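Local coordinates for Ice-binding protein (Flavobacteriaceae bacterium, PDB 5UYT), which probably binds ice and checks crystal growth, as an antifreeze protein of an Antarctic bacterium built from two beta-helical ice-binding domains, at residues A[81-86]-A[100-105]; A[127-132]-A[154-159]; A[243-248]-A[262-267]; A[222-227]-A[270-275]. One frame throughout, in Å; residues are numbered along the deposited sequence.

Contact 1 (A[81-86]-A[100-105])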
loop_
_atom_site.group_PDB
_atom_site.type_symbol
_atom_site.label_atom_id
_atom_site.label_comp_id
_atom_site.label_asym_id
_atom_site.label_seq_id
_atom_site.Cartn_x
_atom_site.Cartn_y
_atom_site.Cartn_z
ATOM N N ALA A 81 -36.044 4.257 10.763
ATOM C CA ALA A 81 -36.792 3.627 9.678
ATOM C C ALA A 81 -35.797 2.851 8.807
ATOM O O ALA A 81 -34.600 3.181 8.788
ATOM C CB ALA A 81 -37.546 4.672 8.859
ATOM N N PRO A 82 -36.270 1.799 8.107
ATOM C CA PRO A 82 -35.324 0.982 7.355
ATOM C C PRO A 82 -34.699 1.671 6.142
ATOM O O PRO A 82 -33.628 1.252 5.725
ATOM C CB PRO A 82 -36.154 -0.231 6.919
ATOM C CG PRO A 82 -37.555 0.247 6.918
ATOM C CD PRO A 82 -37.646 1.276 8.015
ATOM N N LEU A 83 -35.341 2.710 5.596
ATOM C CA LEU A 83 -34.761 3.464 4.483
ATOM C C LEU A 83 -33.773 4.494 5.038
ATOM O O LEU A 83 -34.176 5.521 5.579
ATOM C CB LEU A 83 -35.842 4.127 3.617
ATOM C CG LEU A 83 -35.470 4.703 2.226
ATOM C CD1 LEU A 83 -34.341 3.977 1.481
ATOM C CD2 LEU A 83 -36.736 4.759 1.366
ATOM N N LEU A 84 -32.481 4.191 4.909
ATOM C CA LEU A 84 -31.391 5.017 5.460
ATOM C C LEU A 84 -30.696 5.803 4.382
ATOM O O LEU A 84 -30.358 5.253 3.325
ATOM C CB LEU A 84 -30.308 4.148 6.079
ATOM C CG LEU A 84 -30.426 3.368 7.380
ATOM C CD1 LEU A 84 -28.998 3.007 7.760
ATOM C CD2 LEU A 84 -31.079 4.214 8.466
ATOM N N GLY A 85 -30.428 7.069 4.674
ATOM C CA GLY A 85 -29.710 7.913 3.736
ATOM C C GLY A 85 -30.587 9.013 3.190
ATOM O O GLY A 85 -31.221 9.745 3.951
ATOM N N ASN A 86 -30.604 9.128 1.866
ATOM C CA ASN A 86 -31.343 10.177 1.154
ATOM C C ASN A 86 -31.192 11.569 1.809
ATOM O O ASN A 86 -32.177 12.282 2.036
ATOM C CB ASN A 86 -32.803 9.760 0.955
ATOM C CG ASN A 86 -32.942 8.510 0.069
ATOM O OD1 ASN A 86 -33.841 7.686 0.277
ATOM N ND2 ASN A 86 -32.065 8.373 -0.932
ATOM N N GLY A 100 -34.881 -5.673 7.917
ATOM C CA GLY A 100 -33.852 -5.411 6.904
ATOM C C GLY A 100 -33.822 -3.933 6.529
ATOM O O GLY A 100 -34.876 -3.256 6.492
ATOM N N ALA A 101 -32.621 -3.433 6.261
ATOM C CA ALA A 101 -32.415 -2.016 5.969
ATOM C C ALA A 101 -31.910 -1.800 4.528
ATOM O O ALA A 101 -31.356 -2.697 3.898
ATOM C CB ALA A 101 -31.441 -1.406 6.973
ATOM N N SER A 102 -32.133 -0.606 4.002
ATOM C CA SER A 102 -31.603 -0.283 2.689
ATOM C C SER A 102 -31.048 1.128 2.662
ATOM O O SER A 102 -31.720 2.111 3.046
ATOM C CB SER A 102 -32.640 -0.486 1.587
ATOM O OG SER A 102 -33.764 0.340 1.815
ATOM N N LEU A 103 -29.811 1.211 2.202
ATOM C CA LEU A 103 -29.127 2.498 2.066
ATOM C C LEU A 103 -29.379 3.065 0.685
ATOM O O LEU A 103 -29.451 2.322 -0.322
ATOM C CB LEU A 103 -27.600 2.331 2.291
ATOM C CG LEU A 103 -27.136 2.017 3.723
ATOM C CD1 LEU A 103 -25.730 1.439 3.674
ATOM C CD2 LEU A 103 -27.131 3.277 4.583
ATOM N N SER A 104 -29.532 4.377 0.633
ATOM C CA SER A 104 -29.835 5.033 -0.608
ATOM C C SER A 104 -29.319 6.462 -0.503
ATOM O O SER A 104 -29.323 7.029 0.576
ATOM C CB SER A 104 -31.360 4.999 -0.800
ATOM O OG SER A 104 -31.734 5.716 -1.933
ATOM N N GLY A 105 -28.872 7.038 -1.611
ATOM C CA GLY A 105 -28.494 8.445 -1.641
ATOM C C GLY A 105 -27.321 8.651 -0.704
ATOM O O GLY A 105 -26.449 7.780 -0.600
#

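Contact 2 (A[127-132]-A[154-159])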
loop_
_atom_site.group_PDB
_atom_site.type_symbol
_atom_site.label_atom_id
_atom_site.label_comp_id
_atom_site.label_asym_id
_atom_site.label_seq_id
_atom_site.Cartn_x
_atom_site.Cartn_y
_atom_site.Cartn_z
ATOM N N LEU A 127 -28.888 -6.063 4.838
ATOM C CA LEU A 127 -28.556 -4.679 4.524
ATOM C C LEU A 127 -28.159 -4.591 3.050
ATOM O O LEU A 127 -27.259 -5.293 2.623
ATOM C CB LEU A 127 -27.439 -4.176 5.430
ATOM C CG LEU A 127 -26.858 -2.786 5.138
ATOM C CD1 LEU A 127 -27.859 -1.674 5.456
ATOM C CD2 LEU A 127 -25.557 -2.598 5.914
ATOM N N SER A 128 -28.861 -3.757 2.289
ATOM C CA SER A 128 -28.603 -3.567 0.860
ATOM C C SER A 128 -28.385 -2.099 0.621
ATOM O O SER A 128 -28.873 -1.274 1.396
ATOM C CB SER A 128 -29.814 -3.993 0.036
ATOM O OG SER A 128 -29.888 -5.396 0.012
ATOM N N SER A 129 -27.649 -1.754 -0.425
ATOM C CA SER A 129 -27.611 -0.354 -0.858
ATOM C C SER A 129 -28.048 -0.274 -2.319
ATOM O O SER A 129 -27.964 -1.275 -3.058
ATOM C CB SER A 129 -26.200 0.233 -0.712
ATOM O OG SER A 129 -25.281 -0.420 -1.598
ATOM N N ALA A 130 -28.511 0.911 -2.708
ATOM C CA ALA A 130 -28.778 1.251 -4.104
ATOM C C ALA A 130 -27.480 1.684 -4.774
ATOM O O ALA A 130 -26.542 2.106 -4.082
ATOM C CB ALA A 130 -29.813 2.373 -4.171
ATOM N N ALA A 131 -27.405 1.576 -6.100
ATOM C CA ALA A 131 -26.194 2.009 -6.814
ATOM C C ALA A 131 -25.902 3.454 -6.447
ATOM O O ALA A 131 -26.840 4.270 -6.307
ATOM C CB ALA A 131 -26.372 1.850 -8.321
ATOM N N ASN A 132 -24.613 3.749 -6.243
ATOM C CA ASN A 132 -24.096 5.131 -6.049
ATOM C C ASN A 132 -24.410 5.716 -4.693
ATOM O O ASN A 132 -24.215 6.914 -4.489
ATOM C CB ASN A 132 -24.607 6.085 -7.135
ATOM C CG ASN A 132 -24.416 5.540 -8.531
ATOM O OD1 ASN A 132 -23.315 5.168 -8.909
ATOM N ND2 ASN A 132 -25.503 5.455 -9.292
ATOM N N VAL A 154 -25.335 -8.953 3.396
ATOM C CA VAL A 154 -24.859 -7.608 3.104
ATOM C C VAL A 154 -24.613 -7.561 1.597
ATOM O O VAL A 154 -23.792 -8.325 1.077
ATOM C CB VAL A 154 -23.572 -7.246 3.879
ATOM C CG1 VAL A 154 -23.087 -5.853 3.473
ATOM C CG2 VAL A 154 -23.820 -7.291 5.379
ATOM N N ASP A 155 -25.347 -6.700 0.890
ATOM C CA ASP A 155 -25.140 -6.562 -0.565
ATOM C C ASP A 155 -25.050 -5.089 -0.934
ATOM O O ASP A 155 -26.060 -4.361 -0.880
ATOM C CB ASP A 155 -26.264 -7.254 -1.356
ATOM C CG ASP A 155 -25.881 -7.484 -2.816
ATOM O OD1 ASP A 155 -25.533 -6.498 -3.501
ATOM O OD2 ASP A 155 -25.957 -8.640 -3.286
ATOM N N LEU A 156 -23.845 -4.646 -1.277
ATOM C CA LEU A 156 -23.645 -3.253 -1.635
ATOM C C LEU A 156 -23.567 -3.095 -3.140
ATOM O O LEU A 156 -22.718 -3.723 -3.791
ATOM C CB LEU A 156 -22.412 -2.665 -0.919
ATOM C CG LEU A 156 -22.462 -2.850 0.609
ATOM C CD1 LEU A 156 -21.300 -2.084 1.229
ATOM C CD2 LEU A 156 -23.779 -2.351 1.206
ATOM N N ALA A 157 -24.454 -2.240 -3.675
ATOM C CA ALA A 157 -24.619 -2.041 -5.111
ATOM C C ALA A 157 -23.450 -1.306 -5.719
ATOM O O ALA A 157 -22.632 -0.713 -5.000
ATOM C CB ALA A 157 -25.900 -1.267 -5.390
ATOM N N THR A 158 -23.392 -1.339 -7.051
ATOM C CA THR A 158 -22.289 -0.741 -7.790
ATOM C C THR A 158 -21.961 0.683 -7.313
ATOM O O THR A 158 -22.853 1.521 -7.094
ATOM C CB THR A 158 -22.578 -0.695 -9.290
ATOM O OG1 THR A 158 -23.769 0.054 -9.490
ATOM C CG2 THR A 158 -22.828 -2.098 -9.818
ATOM N N ASN A 159 -20.660 0.935 -7.181
ATOM C CA ASN A 159 -20.136 2.264 -6.782
ATOM C C ASN A 159 -20.610 2.773 -5.400
ATOM O O ASN A 159 -20.590 3.980 -5.158
ATOM C CB ASN A 159 -20.380 3.307 -7.877
ATOM C CG ASN A 159 -19.733 2.921 -9.191
ATOM O OD1 ASN A 159 -18.602 2.456 -9.222
ATOM N ND2 ASN A 159 -20.471 3.051 -10.272
HETATM O O HOH W 1 -27.567 -4.238 -3.310
HETATM O O HOH W 2 -23.096 2.531 -10.155
#

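Contact 3 (A[243-248]-A[262-267])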
loop_
_atom_site.group_PDB
_atom_site.type_symbol
_atom_site.label_atom_id
_atom_site.label_comp_id
_atom_site.label_asym_id
_atom_site.label_seq_id
_atom_site.Cartn_x
_atom_site.Cartn_y
_atom_site.Cartn_z
ATOM N N GLY A 243 24.161 15.537 -7.427
ATOM C CA GLY A 243 24.915 14.486 -6.719
ATOM C C GLY A 243 26.010 13.957 -7.625
ATOM O O GLY A 243 26.218 14.485 -8.729
ATOM N N ASP A 244 26.742 12.945 -7.146
ATOM C CA ASP A 244 27.928 12.465 -7.896
ATOM C C ASP A 244 27.559 11.334 -8.837
ATOM O O ASP A 244 26.546 10.655 -8.624
ATOM C CB ASP A 244 29.020 11.956 -6.936
ATOM C CG ASP A 244 29.846 13.081 -6.284
ATOM O OD1 ASP A 244 29.399 14.246 -6.212
ATOM O OD2 ASP A 244 30.949 12.790 -5.759
ATOM N N VAL A 245 28.386 11.117 -9.862
ATOM C CA VAL A 245 28.162 9.993 -10.768
ATOM C C VAL A 245 29.498 9.298 -10.955
ATOM O O VAL A 245 30.548 9.948 -10.901
ATOM C CB VAL A 245 27.551 10.415 -12.139
ATOM C CG1 VAL A 245 26.181 11.079 -11.947
ATOM C CG2 VAL A 245 28.494 11.333 -12.938
ATOM N N GLY A 246 29.492 7.977 -11.150
ATOM C CA GLY A 246 30.759 7.324 -11.500
ATOM C C GLY A 246 30.660 5.810 -11.484
ATOM O O GLY A 246 29.610 5.256 -11.116
ATOM N N THR A 247 31.724 5.162 -11.956
ATOM C CA THR A 247 31.864 3.720 -11.787
ATOM C C THR A 247 33.179 3.369 -11.088
ATOM O O THR A 247 34.201 4.062 -11.255
ATOM C CB THR A 247 31.731 2.950 -13.116
ATOM O OG1 THR A 247 31.877 1.566 -12.830
ATOM C CG2 THR A 247 32.803 3.375 -14.143
ATOM N N ASN A 248 33.153 2.301 -10.287
ATOM C CA ASN A 248 34.396 1.781 -9.707
ATOM C C ASN A 248 35.202 0.846 -10.616
ATOM O O ASN A 248 36.348 0.500 -10.293
ATOM C CB ASN A 248 34.183 1.111 -8.350
ATOM C CG ASN A 248 35.470 1.098 -7.521
ATOM O OD1 ASN A 248 36.190 2.102 -7.471
ATOM N ND2 ASN A 248 35.803 -0.055 -6.931
ATOM N N GLY A 262 27.536 18.491 -8.551
ATOM C CA GLY A 262 28.186 17.300 -7.977
ATOM C C GLY A 262 29.442 17.001 -8.776
ATOM O O GLY A 262 29.842 17.801 -9.631
ATOM N N THR A 263 30.088 15.879 -8.474
ATOM C CA THR A 263 31.346 15.531 -9.148
ATOM C C THR A 263 31.168 14.348 -10.057
ATOM O O THR A 263 30.633 13.315 -9.620
ATOM C CB THR A 263 32.430 15.203 -8.104
ATOM O OG1 THR A 263 32.661 16.382 -7.320
ATOM C CG2 THR A 263 33.769 14.795 -8.788
ATOM N N ILE A 264 31.654 14.485 -11.298
ATOM C CA ILE A 264 31.720 13.310 -12.201
ATOM C C ILE A 264 33.062 12.641 -11.953
ATOM O O ILE A 264 34.120 13.307 -12.084
ATOM C CB ILE A 264 31.663 13.730 -13.686
ATOM C CG1 ILE A 264 30.325 14.417 -14.015
ATOM C CG2 ILE A 264 31.947 12.545 -14.628
ATOM C CD1 ILE A 264 30.411 15.276 -15.296
ATOM N N HIS A 265 33.046 11.359 -11.585
ATOM C CA HIS A 265 34.271 10.604 -11.410
ATOM C C HIS A 265 34.500 9.895 -12.732
ATOM O O HIS A 265 33.879 8.842 -12.985
ATOM C CB HIS A 265 34.131 9.639 -10.227
ATOM C CG HIS A 265 33.784 10.338 -8.945
ATOM N ND1 HIS A 265 34.721 10.592 -7.960
ATOM C CD2 HIS A 265 32.617 10.879 -8.512
ATOM C CE1 HIS A 265 34.137 11.235 -6.957
ATOM N NE2 HIS A 265 32.862 11.430 -7.272
ATOM N N SER A 266 35.348 10.477 -13.590
ATOM C CA SER A 266 35.509 9.950 -14.983
ATOM C C SER A 266 36.128 8.553 -15.012
ATOM O O SER A 266 35.942 7.788 -15.955
ATOM C CB SER A 266 36.403 10.875 -15.824
ATOM O OG SER A 266 35.704 12.095 -16.008
ATOM N N ASN A 267 36.920 8.250 -13.991
ATOM C CA ASN A 267 37.375 6.882 -13.818
ATOM C C ASN A 267 37.413 6.562 -12.335
ATOM O O ASN A 267 37.160 7.437 -11.508
ATOM C CB ASN A 267 38.736 6.705 -14.434
ATOM C CG ASN A 267 39.512 7.951 -14.374
ATOM O OD1 ASN A 267 39.982 8.329 -13.297
ATOM N ND2 ASN A 267 39.578 8.664 -15.499
HETATM O O HOH W 3 30.856 16.197 -5.174
HETATM O O HOH W 4 34.226 6.186 -13.177
#

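Contact 4 (A[222-227]-A[270-275])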
loop_
_atom_site.group_PDB
_atom_site.type_symbol
_atom_site.label_atom_id
_atom_site.label_comp_id
_atom_site.label_asym_id
_atom_site.label_seq_id
_atom_site.Cartn_x
_atom_site.Cartn_y
_atom_site.Cartn_z
ATOM N N VAL A 222 25.416 7.717 -0.269
ATOM C CA VAL A 222 24.382 8.771 -0.147
ATOM C C VAL A 222 24.722 10.024 -0.992
ATOM O O VAL A 222 23.822 10.771 -1.409
ATOM C CB VAL A 222 24.117 9.211 1.329
ATOM C CG1 VAL A 222 25.180 10.163 1.838
ATOM C CG2 VAL A 222 22.730 9.840 1.462
ATOM N N CYS A 223 26.012 10.218 -1.280
ATOM C CA CYS A 223 26.453 11.347 -2.105
ATOM C C CYS A 223 26.428 11.080 -3.591
ATOM O O CYS A 223 26.705 11.998 -4.361
ATOM C CB CYS A 223 27.869 11.806 -1.696
ATOM S SG CYS A 223 27.878 12.495 -0.021
ATOM N N TYR A 224 26.102 9.849 -3.994
ATOM C CA TYR A 224 26.016 9.538 -5.424
ATOM C C TYR A 224 24.564 9.437 -5.859
ATOM O O TYR A 224 23.703 9.054 -5.070
ATOM C CB TYR A 224 26.710 8.211 -5.719
ATOM C CG TYR A 224 28.208 8.288 -5.843
ATOM C CD1 TYR A 224 28.817 8.294 -7.103
ATOM C CD2 TYR A 224 29.024 8.323 -4.710
ATOM C CE1 TYR A 224 30.196 8.364 -7.210
ATOM C CE2 TYR A 224 30.403 8.386 -4.809
ATOM C CZ TYR A 224 30.977 8.390 -6.072
ATOM O OH TYR A 224 32.329 8.424 -6.194
ATOM N N THR A 225 24.319 9.727 -7.125
ATOM C CA THR A 225 23.013 9.627 -7.689
ATOM C C THR A 225 22.955 8.521 -8.736
ATOM O O THR A 225 21.909 7.886 -8.889
ATOM C CB THR A 225 22.609 10.991 -8.267
ATOM O OG1 THR A 225 22.690 11.957 -7.208
ATOM C CG2 THR A 225 21.183 10.971 -8.840
ATOM N N ILE A 226 24.026 8.345 -9.519
ATOM C CA ILE A 226 24.102 7.272 -10.520
ATOM C C ILE A 226 25.468 6.627 -10.307
ATOM O O ILE A 226 26.507 7.318 -10.431
ATOM C CB ILE A 226 24.034 7.816 -11.968
ATOM C CG1 ILE A 226 22.794 8.698 -12.162
ATOM C CG2 ILE A 226 24.074 6.676 -12.986
ATOM C CD1 ILE A 226 21.473 7.960 -12.189
ATOM N N PHE A 227 25.479 5.350 -9.966
ATOM C CA PHE A 227 26.742 4.704 -9.596
ATOM C C PHE A 227 26.738 3.223 -9.909
ATOM O O PHE A 227 25.762 2.525 -9.594
ATOM C CB PHE A 227 27.049 4.932 -8.102
ATOM C CG PHE A 227 28.286 4.207 -7.630
ATOM C CD1 PHE A 227 29.548 4.723 -7.896
ATOM C CD2 PHE A 227 28.200 2.991 -6.940
ATOM C CE1 PHE A 227 30.709 4.049 -7.466
ATOM C CE2 PHE A 227 29.359 2.313 -6.521
ATOM C CZ PHE A 227 30.614 2.851 -6.786
ATOM N N THR A 270 39.475 6.966 -5.209
ATOM C CA THR A 270 39.215 6.553 -3.815
ATOM C C THR A 270 37.718 6.671 -3.417
ATOM O O THR A 270 37.196 5.855 -2.607
ATOM C CB THR A 270 40.120 7.290 -2.804
ATOM O OG1 THR A 270 39.773 8.676 -2.813
ATOM C CG2 THR A 270 41.541 7.154 -3.238
ATOM N N SER A 271 37.049 7.691 -3.951
ATOM C CA SER A 271 35.626 7.894 -3.686
ATOM C C SER A 271 34.760 6.766 -4.274
ATOM O O SER A 271 33.858 6.266 -3.600
ATOM C CB SER A 271 35.158 9.257 -4.218
ATOM O OG SER A 271 33.754 9.388 -4.089
ATOM N N THR A 272 35.013 6.378 -5.529
ATOM C CA THR A 272 34.243 5.274 -6.122
ATOM C C THR A 272 34.537 3.950 -5.384
ATOM O O THR A 272 33.653 3.114 -5.270
ATOM C CB THR A 272 34.464 5.106 -7.647
ATOM O OG1 THR A 272 35.809 4.691 -7.905
ATOM C CG2 THR A 272 34.143 6.415 -8.399
ATOM N N ALA A 273 35.777 3.765 -4.898
ATOM C CA ALA A 273 36.122 2.541 -4.176
ATOM C C ALA A 273 35.329 2.443 -2.873
ATOM O O ALA A 273 34.789 1.367 -2.546
ATOM C CB ALA A 273 37.643 2.434 -3.930
ATOM N N GLN A 274 35.222 3.565 -2.158
ATOM C CA GLN A 274 34.494 3.606 -0.887
ATOM C C GLN A 274 32.997 3.470 -1.115
ATOM O O GLN A 274 32.293 2.780 -0.340
ATOM C CB GLN A 274 34.808 4.884 -0.089
ATOM C CG GLN A 274 34.121 4.934 1.285
ATOM C CD GLN A 274 34.594 3.838 2.235
ATOM O OE1 GLN A 274 35.774 3.526 2.309
ATOM N NE2 GLN A 274 33.664 3.260 2.979
ATOM N N ALA A 275 32.509 4.126 -2.175
ATOM C CA ALA A 275 31.104 3.986 -2.550
ATOM C C ALA A 275 30.767 2.520 -2.879
ATOM O O ALA A 275 29.692 2.046 -2.516
ATOM C CB ALA A 275 30.745 4.899 -3.707
#

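Contact 1 (A[81-86]-A[100-105])
Leu84 and Leu103 meet on the inner side of the paired strands, the CB of Leu84 lying 3.6 Å from the CD2 of Leu103. In both, CG stands beside the backbone N and anti to the carbonyl carbon (chi1 -72° and -70°), yet the two chains run slantwise to each other instead of stacking squarely; Trp148 packs against both from within. The backbone of Leu84 is held on both sides of the residue, its N bonding to Ser102 O and its O accepting from Ser104 N. Such parallel, in-register pairing of strands 83-85 and 101-104 is how successive coils of a right-handed beta-helix are laid on one another, and 83-85 is an edge strand of this face within the chain. Ser104 is gripped twice by Asn86: the backbone N of Asn86 bonds to Ser104 O at 2.8 Å, and its ND2 gives a bond of 2.9 Å to Ser104 OG, which lies somewhat tilted from the amide plane. Just before Asn86, Gly85 brings its CA to 3.3 Å from Ser104 O, where a side chain would collide with that oxygen. At the other end Pro82 lays CB against Gly100 O, 3.3 Å away.

Contact 2 (A[127-132]-A[154-159])
The side-chain amides of Asn132 and Asn159 lie side by side and point the same way, their planes only 17° apart; neither sits over a face of the other. OD1 of Asn132 is turned to its neighbour, with Asn159 CB at 3.6 Å, and one water joins the pair: it donates to Asn132 OD1, bonds Thr158 OG1 and receives a weak bond from Asn159 ND2. Beneath them the main chain is tied by Asn132 N to Thr158 O.

Further back, Ser129 does the polar work. Its backbone N bonds to Asp155 O, while OG, set between the backbone N and the carbonyl carbon (chi1 65°), accepts from Ala157 N at 2.9 Å and also bonds the hydroxyl of Thr160. The side chain thus stands in for a main-chain acceptor just where the strands end. Replacing it by an alanine removes OG and would probably leave the Ala157 N-H without its acceptor and Thr160 without this partner. Ala157 pushes CB to 3.1 Å from Ser129 O, a close fit, and a second water lies between Ser129 O and Asp155 O. Asp155 itself sends OD1 to Gln176 on the following coil. Leu127 and Val154 face the interior, where Leu127 meets Trp148 and Val150, and Leu127 O accepts from Asp155 N at 2.9 Å. Strands 127-129 and 154-156 run almost exactly parallel, and with like residues recurring at the turn, asparagine beside asparagine, this is the coil-on-coil register of a right-handed beta-helix, or beta-solenoid.

Contact 3 (A[243-248]-A[262-267])
Asp244 takes two hydrogen bonds from the opposite segment through its carboxylate: OD1 accepts from Thr263 N at 2.9 Å and OD2 from His265 NE2 at 2.8 Å, the latter in an almost straight bond (177°). The oxygen lies in the plane of the imidazole, whereas the histidine comes to OD2 from above the carboxylate plane, the two flat groups being turned 49° apart. His265 ND1 has a second carboxylate partner in Asp269, so the ring is fixed in rotation and may well carry a positive charge. The main chain adds Val245 N to Thr263 O, rather long at 3.2 Å, and His265 N to Val245 O at 2.9 Å.

Water extends the network at both ends. One molecule donates to Asp244 OD1 and bonds Thr263 OG1; another bridges Thr247 N and His265 O, where the strands have drawn apart.

Apolar contact is slighter: Val245 CG2 rests 3.7 Å from Ile264 CG1, the two side chains lying alongside and pointing the same way, and Phe255 packs on both.

Strand 244-247 lies between 264-265 and 224-228, with Val245 against Ile226, while His265 meets the ring of Tyr224 and touches Ser271 and Thr272 at the start of helix 270-288.

Contact 4 (A[222-227]-A[270-275])
Ala275 pushes its methyl group toward two aromatic rings, Tyr224 and Phe227, which both reach out to helix 270-288. Over Phe227 the approach is from the face: CB of Ala275 lies 4.0 Å from the ring centroid and 22° off its normal, a CH-pi contact. The same CB meets Tyr224 obliquely, 3.7 Å from CE2. Phe227 has its CG anti to the backbone N (chi1 176°), which extends the ring to the helix so that its edge meets Thr272, whose carbonyl O is 3.4 Å from Phe227 CZ.

Tyr224 reaches nearer the start of the helix, where its OH makes a 2.7 Å hydrogen bond with Ser271 OG, which lies near the ring plane; either hydroxyl could be the donor. Thr272 CG2 comes to 3.5 Å from the same OH. With a phenylalanine in place of Tyr224 the hydroxyl is gone, and Ser271 OG would probably lose its mate, removing the polar tie between the ring and the first turn of the helix.

Phe227 continues onto Ala276 and Leu279 further along helix 270-288, and Cys223 is joined to Cys422 by a disulfide. The backbone of strand 224-228 bonds to Asp244 on one neighbouring strand and Val402 on another, while its two aromatic side chains seat helix 270-288 on the flank of the beta-helical coils.

In the fold
The four contacts form two pairs, one in each ice-binding-like domain, on opposite sides of the chain's centre; contacts 1 and 3 have their centres about 65 Å apart. Contacts 1 and 2 are successive steps of one parallel sheet, their centres 11 Å apart; strands 101-104 and 127-129 are neighbours in it, joined by a probable hydrogen bond from Leu103 N to Ser128 O (2.8 Å). Contacts 3 and 4, 7 Å apart between centres, interlock: Asn248 OD1 probably bonds Thr272 OG1 (2.7 Å), joining the coil to the helix. A nitrate ion, probably from the crystallisation liquor, lies about 6 Å from the side chain of Ile264 in contact 3.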